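PDB 3B2Y: metallopeptidase containing co-catalytic metalloactive site from Shewanella denitrificans OS217, which probably acts as a zinc-dependent metallocarboxypeptidase of the M14 family, hydrolysing its substrate at a metal-bound active site. Local coordinates for residues A[80-89]-A[253-264]. Numbering follows the deposited sequence.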
ATOM      1  N   ALA A  80       7.793  -6.494  -1.302  1.00 31.02           N
ATOM      2  CA  ALA A  80       8.605  -5.388  -1.842  1.00 31.02           C
ATOM      3  C   ALA A  80       8.062  -4.740  -3.131  1.00 32.58           C
ATOM      4  O   ALA A  80       8.373  -3.558  -3.446  1.00 34.18           O
ATOM      5  CB  ALA A  80      10.083  -5.839  -2.020  1.00 33.08           C
ATOM      6  N   ALA A  81       7.208  -5.457  -3.858  1.00 31.42           N
ATOM      7  CA  ALA A  81       6.573  -4.905  -5.050  1.00 30.34           C
ATOM      8  C   ALA A  81       5.665  -3.718  -4.789  1.00 33.58           C
ATOM      9  O   ALA A  81       5.373  -2.923  -5.698  1.00 33.42           O
ATOM     10  CB  ALA A  81       5.753  -6.012  -5.844  1.00 31.09           C
ATOM     11  N   GLY A  82       5.177  -3.597  -3.559  1.00 34.06           N
ATOM     12  CA  GLY A  82       4.388  -2.424  -3.203  1.00 31.37           C
ATOM     13  C   GLY A  82       5.171  -1.101  -3.268  1.00 33.74           C
ATOM     14  O   GLY A  82       4.849  -0.214  -4.049  1.00 33.25           O
ATOM     15  N   PRO A  83       6.189  -0.947  -2.415  1.00 30.47           N
ATOM     16  CA  PRO A  83       6.912   0.318  -2.403  1.00 31.63           C
ATOM     17  C   PRO A  83       7.570   0.599  -3.769  1.00 29.74           C
ATOM     18  O   PRO A  83       7.498   1.730  -4.259  1.00 28.89           O
ATOM     19  CB  PRO A  83       7.922   0.134  -1.282  1.00 31.41           C
ATOM     20  CG  PRO A  83       7.325  -0.924  -0.458  1.00 33.80           C
ATOM     21  CD  PRO A  83       6.708  -1.858  -1.393  1.00 31.12           C
ATOM     22  N   TRP A  84       8.127  -0.431  -4.433  1.00 30.28           N
ATOM     23  CA  TRP A  84       8.680  -0.207  -5.783  1.00 29.50           C
ATOM     24  C   TRP A  84       7.561   0.095  -6.825  1.00 25.96           C
ATOM     25  O   TRP A  84       7.786   0.867  -7.754  1.00 25.42           O
ATOM     26  CB  TRP A  84       9.589  -1.353  -6.270  1.00 29.45           C
ATOM     27  CG  TRP A  84      10.845  -1.507  -5.477  1.00 31.43           C
ATOM     28  CD1 TRP A  84      11.073  -2.409  -4.532  1.00 33.08           C
ATOM     29  CD2 TRP A  84      12.019  -0.712  -5.588  1.00 26.41           C
ATOM     30  NE1 TRP A  84      12.340  -2.269  -4.021  1.00 28.47           N
ATOM     31  CE2 TRP A  84      12.953  -1.227  -4.667  1.00 31.96           C
ATOM     32  CE3 TRP A  84      12.380   0.394  -6.379  1.00 30.68           C
ATOM     33  CZ2 TRP A  84      14.177  -0.639  -4.469  1.00 29.14           C
ATOM     34  CZ3 TRP A  84      13.629   0.960  -6.212  1.00 30.62           C
ATOM     35  CH2 TRP A  84      14.536   0.415  -5.287  1.00 31.48           C
ATOM     36  N   GLY A  85       6.383  -0.526  -6.634  1.00 28.69           N
ATOM     37  CA  GLY A  85       5.170  -0.239  -7.418  1.00 29.21           C
ATOM     38  C   GLY A  85       4.797   1.223  -7.311  1.00 29.41           C
ATOM     39  O   GLY A  85       4.491   1.880  -8.325  1.00 29.15           O
HETATM   40  N   MSE A  86       4.873   1.775  -6.103  1.00 30.43           N
HETATM   41  CA  MSE A  86       4.587   3.197  -5.936  1.00 35.21           C
HETATM   42  C   MSE A  86       5.574   4.104  -6.628  1.00 30.68           C
HETATM   43  O   MSE A  86       5.211   5.118  -7.185  1.00 28.86           O
HETATM   44  CB  MSE A  86       4.486   3.558  -4.465  1.00 36.34           C
HETATM   45  CG  MSE A  86       3.679   4.864  -4.270  1.00 47.15           C
HETATM   46 SE   MSE A  86       3.485   5.258  -2.374  0.75 54.94          SE
HETATM   47  CE  MSE A  86       2.720   3.477  -1.874  1.00 39.20           C
ATOM     48  N   LEU A  87       6.849   3.763  -6.555  1.00 31.38           N
ATOM     49  CA  LEU A  87       7.871   4.508  -7.257  1.00 31.21           C
ATOM     50  C   LEU A  87       7.662   4.503  -8.773  1.00 31.01           C
ATOM     51  O   LEU A  87       7.872   5.535  -9.444  1.00 28.43           O
ATOM     52  CB  LEU A  87       9.248   3.986  -6.862  1.00 28.43           C
ATOM     53  CG  LEU A  87      10.490   4.735  -7.262  1.00 41.22           C
ATOM     54  CD1 LEU A  87      10.369   6.229  -6.945  1.00 37.89           C
ATOM     55  CD2 LEU A  87      11.622   4.090  -6.474  1.00 33.03           C
ATOM     56  N   HIS A  88       7.229   3.363  -9.321  1.00 27.94           N
ATOM     57  CA  HIS A  88       6.914   3.220 -10.738  1.00 29.55           C
ATOM     58  C   HIS A  88       5.725   4.128 -11.100  1.00 30.30           C
ATOM     59  O   HIS A  88       5.764   4.888 -12.065  1.00 30.24           O
ATOM     60  CB  HIS A  88       6.589   1.730 -11.037  1.00 29.16           C
ATOM     61  CG  HIS A  88       6.359   1.424 -12.484  1.00 31.36           C
ATOM     62  ND1 HIS A  88       5.090   1.369 -13.032  1.00 43.75           N
ATOM     63  CD2 HIS A  88       7.218   1.171 -13.497  1.00 28.91           C
ATOM     64  CE1 HIS A  88       5.184   1.088 -14.322  1.00 45.12           C
ATOM     65  NE2 HIS A  88       6.463   0.966 -14.629  1.00 34.98           N
ATOM     66  N   PHE A  89       4.744   4.130 -10.205  1.00 29.69           N
ATOM     67  CA  PHE A  89       3.537   4.935 -10.324  1.00 30.48           C
ATOM     68  C   PHE A  89       3.896   6.420 -10.342  1.00 29.90           C
ATOM     69  O   PHE A  89       3.494   7.123 -11.233  1.00 30.65           O
ATOM     70  CB  PHE A  89       2.604   4.573  -9.189  1.00 31.59           C
ATOM     71  CG  PHE A  89       1.393   5.400  -9.107  1.00 33.47           C
ATOM     72  CD1 PHE A  89       0.444   5.322 -10.089  1.00 34.03           C
ATOM     73  CD2 PHE A  89       1.198   6.245  -8.028  1.00 42.06           C
ATOM     74  CE1 PHE A  89      -0.689   6.102 -10.017  1.00 44.78           C
ATOM     75  CE2 PHE A  89       0.050   7.012  -7.942  1.00 45.22           C
ATOM     76  CZ  PHE A  89      -0.879   6.934  -8.932  1.00 36.60           C
ATOM     77  N   PHE A 253       8.822 -10.291 -10.506  1.00 31.88           N
ATOM     78  CA  PHE A 253       8.868  -9.107  -9.686  1.00 32.27           C
ATOM     79  C   PHE A 253       8.465  -7.886 -10.468  1.00 28.74           C
ATOM     80  O   PHE A 253       7.653  -7.114 -10.023  1.00 30.24           O
ATOM     81  CB  PHE A 253      10.273  -8.907  -9.083  1.00 31.28           C
ATOM     82  CG  PHE A 253      10.343  -7.773  -8.106  1.00 30.48           C
ATOM     83  CD1 PHE A 253       9.764  -7.885  -6.854  1.00 30.72           C
ATOM     84  CD2 PHE A 253      10.900  -6.556  -8.472  1.00 35.75           C
ATOM     85  CE1 PHE A 253       9.799  -6.839  -5.961  1.00 33.29           C
ATOM     86  CE2 PHE A 253      10.935  -5.492  -7.574  1.00 32.26           C
ATOM     87  CZ  PHE A 253      10.379  -5.623  -6.337  1.00 32.10           C
ATOM     88  N   ASP A 254       9.040  -7.716 -11.646  1.00 32.80           N
ATOM     89  CA  ASP A 254       8.744  -6.511 -12.423  1.00 35.21           C
ATOM     90  C   ASP A 254       7.281  -6.459 -12.902  1.00 30.85           C
ATOM     91  O   ASP A 254       6.679  -5.387 -12.959  1.00 30.77           O
ATOM     92  CB  ASP A 254       9.774  -6.327 -13.539  1.00 34.66           C
ATOM     93  CG  ASP A 254      11.132  -5.772 -13.007  1.00 46.34           C
ATOM     94  OD1 ASP A 254      11.155  -5.111 -11.924  1.00 49.17           O
ATOM     95  OD2 ASP A 254      12.177  -6.006 -13.673  1.00 52.93           O
ATOM     96  N   ARG A 255       6.692  -7.611 -13.166  1.00 28.99           N
ATOM     97  CA  ARG A 255       5.259  -7.662 -13.412  1.00 30.04           C
ATOM     98  C   ARG A 255       4.444  -7.278 -12.166  1.00 27.99           C
ATOM     99  O   ARG A 255       3.338  -6.730 -12.271  1.00 25.86           O
ATOM    100  CB  ARG A 255       4.861  -9.072 -13.852  1.00 31.45           C
ATOM    101  CG  ARG A 255       3.575  -9.151 -14.615  1.00 37.57           C
ATOM    102  CD  ARG A 255       3.491 -10.423 -15.464  1.00 39.65           C
ATOM    103  NE  ARG A 255       2.203 -10.480 -16.152  1.00 43.95           N
ATOM    104  CZ  ARG A 255       1.900  -9.782 -17.243  1.00 48.59           C
ATOM    105  NH1 ARG A 255       2.783  -8.963 -17.803  1.00 54.83           N
ATOM    106  NH2 ARG A 255       0.693  -9.898 -17.777  1.00 49.41           N
ATOM    107  N   ARG A 256       4.947  -7.609 -10.984  1.00 29.63           N
ATOM    108  CA  ARG A 256       4.232  -7.243  -9.757  1.00 28.49           C
ATOM    109  C   ARG A 256       4.305  -5.762  -9.531  1.00 24.29           C
ATOM    110  O   ARG A 256       3.316  -5.182  -9.146  1.00 28.59           O
ATOM    111  CB  ARG A 256       4.796  -7.972  -8.527  1.00 30.90           C
ATOM    112  CG  ARG A 256       4.288  -9.444  -8.410  1.00 29.97           C
ATOM    113  CD  ARG A 256       5.399 -10.381  -7.982  1.00 33.23           C
ATOM    114  NE  ARG A 256       5.985  -9.956  -6.726  1.00 28.91           N
ATOM    115  CZ  ARG A 256       7.141 -10.412  -6.249  1.00 33.61           C
ATOM    116  NH1 ARG A 256       7.804 -11.345  -6.900  1.00 33.59           N
ATOM    117  NH2 ARG A 256       7.668  -9.906  -5.158  1.00 32.29           N
ATOM    118  N   VAL A 257       5.433  -5.178  -9.898  1.00 26.84           N
ATOM    119  CA  VAL A 257       5.651  -3.735  -9.813  1.00 28.11           C
ATOM    120  C   VAL A 257       4.673  -3.052 -10.726  1.00 28.17           C
ATOM    121  O   VAL A 257       3.972  -2.128 -10.294  1.00 29.58           O
ATOM    122  CB  VAL A 257       7.112  -3.374 -10.168  1.00 26.87           C
ATOM    123  CG1 VAL A 257       7.266  -1.871 -10.323  1.00 29.01           C
ATOM    124  CG2 VAL A 257       8.083  -3.929  -9.068  1.00 28.27           C
ATOM    125  N   GLN A 258       4.551  -3.580 -11.945  1.00 29.06           N
ATOM    126  CA  GLN A 258       3.607  -3.063 -12.926  1.00 28.97           C
ATOM    127  C   GLN A 258       2.154  -3.168 -12.482  1.00 31.40           C
ATOM    128  O   GLN A 258       1.399  -2.217 -12.649  1.00 29.83           O
ATOM    129  CB  GLN A 258       3.820  -3.731 -14.300  1.00 27.37           C
ATOM    130  CG  GLN A 258       5.115  -3.265 -14.947  1.00 31.18           C
ATOM    131  CD  GLN A 258       5.552  -4.167 -16.111  1.00 36.41           C
ATOM    132  OE1 GLN A 258       5.232  -5.365 -16.162  1.00 44.15           O
ATOM    133  NE2 GLN A 258       6.267  -3.581 -17.057  1.00 43.25           N
ATOM    134  N   ALA A 259       1.765  -4.312 -11.931  1.00 28.03           N
ATOM    135  CA  ALA A 259       0.425  -4.547 -11.457  1.00 31.50           C
ATOM    136  C   ALA A 259       0.036  -3.606 -10.294  1.00 31.26           C
ATOM    137  O   ALA A 259      -1.079  -3.071 -10.286  1.00 32.34           O
ATOM    138  CB  ALA A 259       0.229  -6.022 -11.056  1.00 30.35           C
ATOM    139  N   ASN A 260       0.923  -3.462  -9.324  1.00 30.20           N
ATOM    140  CA  ASN A 260       0.762  -2.481  -8.210  1.00 31.71           C
ATOM    141  C   ASN A 260       0.548  -1.049  -8.712  1.00 30.38           C
ATOM    142  O   ASN A 260      -0.409  -0.369  -8.306  1.00 28.21           O
ATOM    143  CB  ASN A 260       1.964  -2.541  -7.285  1.00 30.21           C
ATOM    144  CG  ASN A 260       1.824  -3.640  -6.229  1.00 42.26           C
ATOM    145  OD1 ASN A 260       1.177  -3.443  -5.204  1.00 53.96           O
ATOM    146  ND2 ASN A 260       2.418  -4.786  -6.477  1.00 39.33           N
ATOM    147  N   SER A 261       1.382  -0.642  -9.644  1.00 28.66           N
ATOM    148  CA  SER A 261       1.272   0.675 -10.266  1.00 29.68           C
ATOM    149  C   SER A 261      -0.079   0.839 -10.978  1.00 31.74           C
ATOM    150  O   SER A 261      -0.683   1.899 -10.910  1.00 29.18           O
ATOM    151  CB  SER A 261       2.467   0.888 -11.224  1.00 31.75           C
ATOM    152  OG  SER A 261       2.462   2.207 -11.761  1.00 36.51           O
ATOM    153  N   ALA A 262      -0.544  -0.243 -11.638  1.00 29.88           N
ATOM    154  CA  ALA A 262      -1.847  -0.286 -12.336  1.00 30.65           C
ATOM    155  C   ALA A 262      -3.029  -0.208 -11.386  1.00 29.78           C
ATOM    156  O   ALA A 262      -3.974   0.515 -11.730  1.00 28.95           O
ATOM    157  CB  ALA A 262      -1.961  -1.552 -13.203  1.00 28.00           C
ATOM    158  N   ALA A 263      -2.991  -0.952 -10.256  1.00 29.51           N
ATOM    159  CA  ALA A 263      -3.992  -0.817  -9.133  1.00 28.96           C
ATOM    160  C   ALA A 263      -4.097   0.602  -8.644  1.00 29.91           C
ATOM    161  O   ALA A 263      -5.214   1.124  -8.469  1.00 28.12           O
ATOM    162  CB  ALA A 263      -3.707  -1.736  -7.967  1.00 29.00           C
HETATM  163  N   MSE A 264      -2.946   1.240  -8.471  1.00 28.53           N
HETATM  164  CA  MSE A 264      -2.888   2.604  -8.004  1.00 30.40           C
HETATM  165  C   MSE A 264      -3.506   3.566  -9.022  1.00 31.54           C
HETATM  166  O   MSE A 264      -4.193   4.510  -8.658  1.00 29.45           O
HETATM  167  CB  MSE A 264      -1.436   2.985  -7.686  1.00 28.21           C
HETATM  168  CG  MSE A 264      -0.898   2.361  -6.477  1.00 28.72           C
HETATM  169 SE   MSE A 264       1.016   2.740  -6.280  0.75 38.50          SE
HETATM  170  CE  MSE A 264       1.531   1.244  -5.115  1.00 42.75           C
TER
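Phe89 offers one face of its ring to Met264, whose CB stands 3.8 Å from the ring centroid, almost on the normal, in a CH-pi contact. The selenium of this selenomethionine lies more obliquely to the same ring, a Met-aromatic contact. At the other end the Phe253 ring turns its edge toward the face of the Trp84 five-membered ring, the planes at 75° in an offset edge-to-face pair, with Phe253 CZ 3.8 Å from Trp84 CD1; Trp84 NE1 is bonded to Ser22 O. Phe253 CD1 in turn lies over one face of the Arg256 guanidinium, toward its rim, and Arg256 NE forms a salt bridge with Glu171. The His88 ring is met at its edge by Ser261 OG, in plane and 3.0 Å from His88 ND1, in a nearly straight hydrogen bond that either partner could donate. With chi1 at -175° the His88 imidazole swings out toward this hydroxyl. Between these groups the axes of 81-89 and 253-264 approach to 7.6 Å and cross at -63°. Gly85 suits the crossing because a CB would clash with Asn260 CB, and Gly85 CA comes 4.3 Å from Val257 CA. Both helices belong to the alpha/beta fold of M14 peptidases and pack against its mixed sheet, Met86 and Phe89 on strand 68-73 and Met264 on strand 165-172; Gly82 lies about 9 Å from the nickel ion bound by His76, Glu79 and His170. Knobs-into-holes packing places small Ala81 among Phe253, Arg256, Val257 and Asn260, while long, flexible Met264 fills the hole of Gly82, Gly85, Met86 and Phe89. A leucine in place of Phe89 would probably cost Met264 the flat face under its CB and leave its selenium without an aromatic neighbour here. Asn260 ND2 bonds to Arg256 O from above the carbonyl plane, across from Asn260 N, and also to Thr247 OG1.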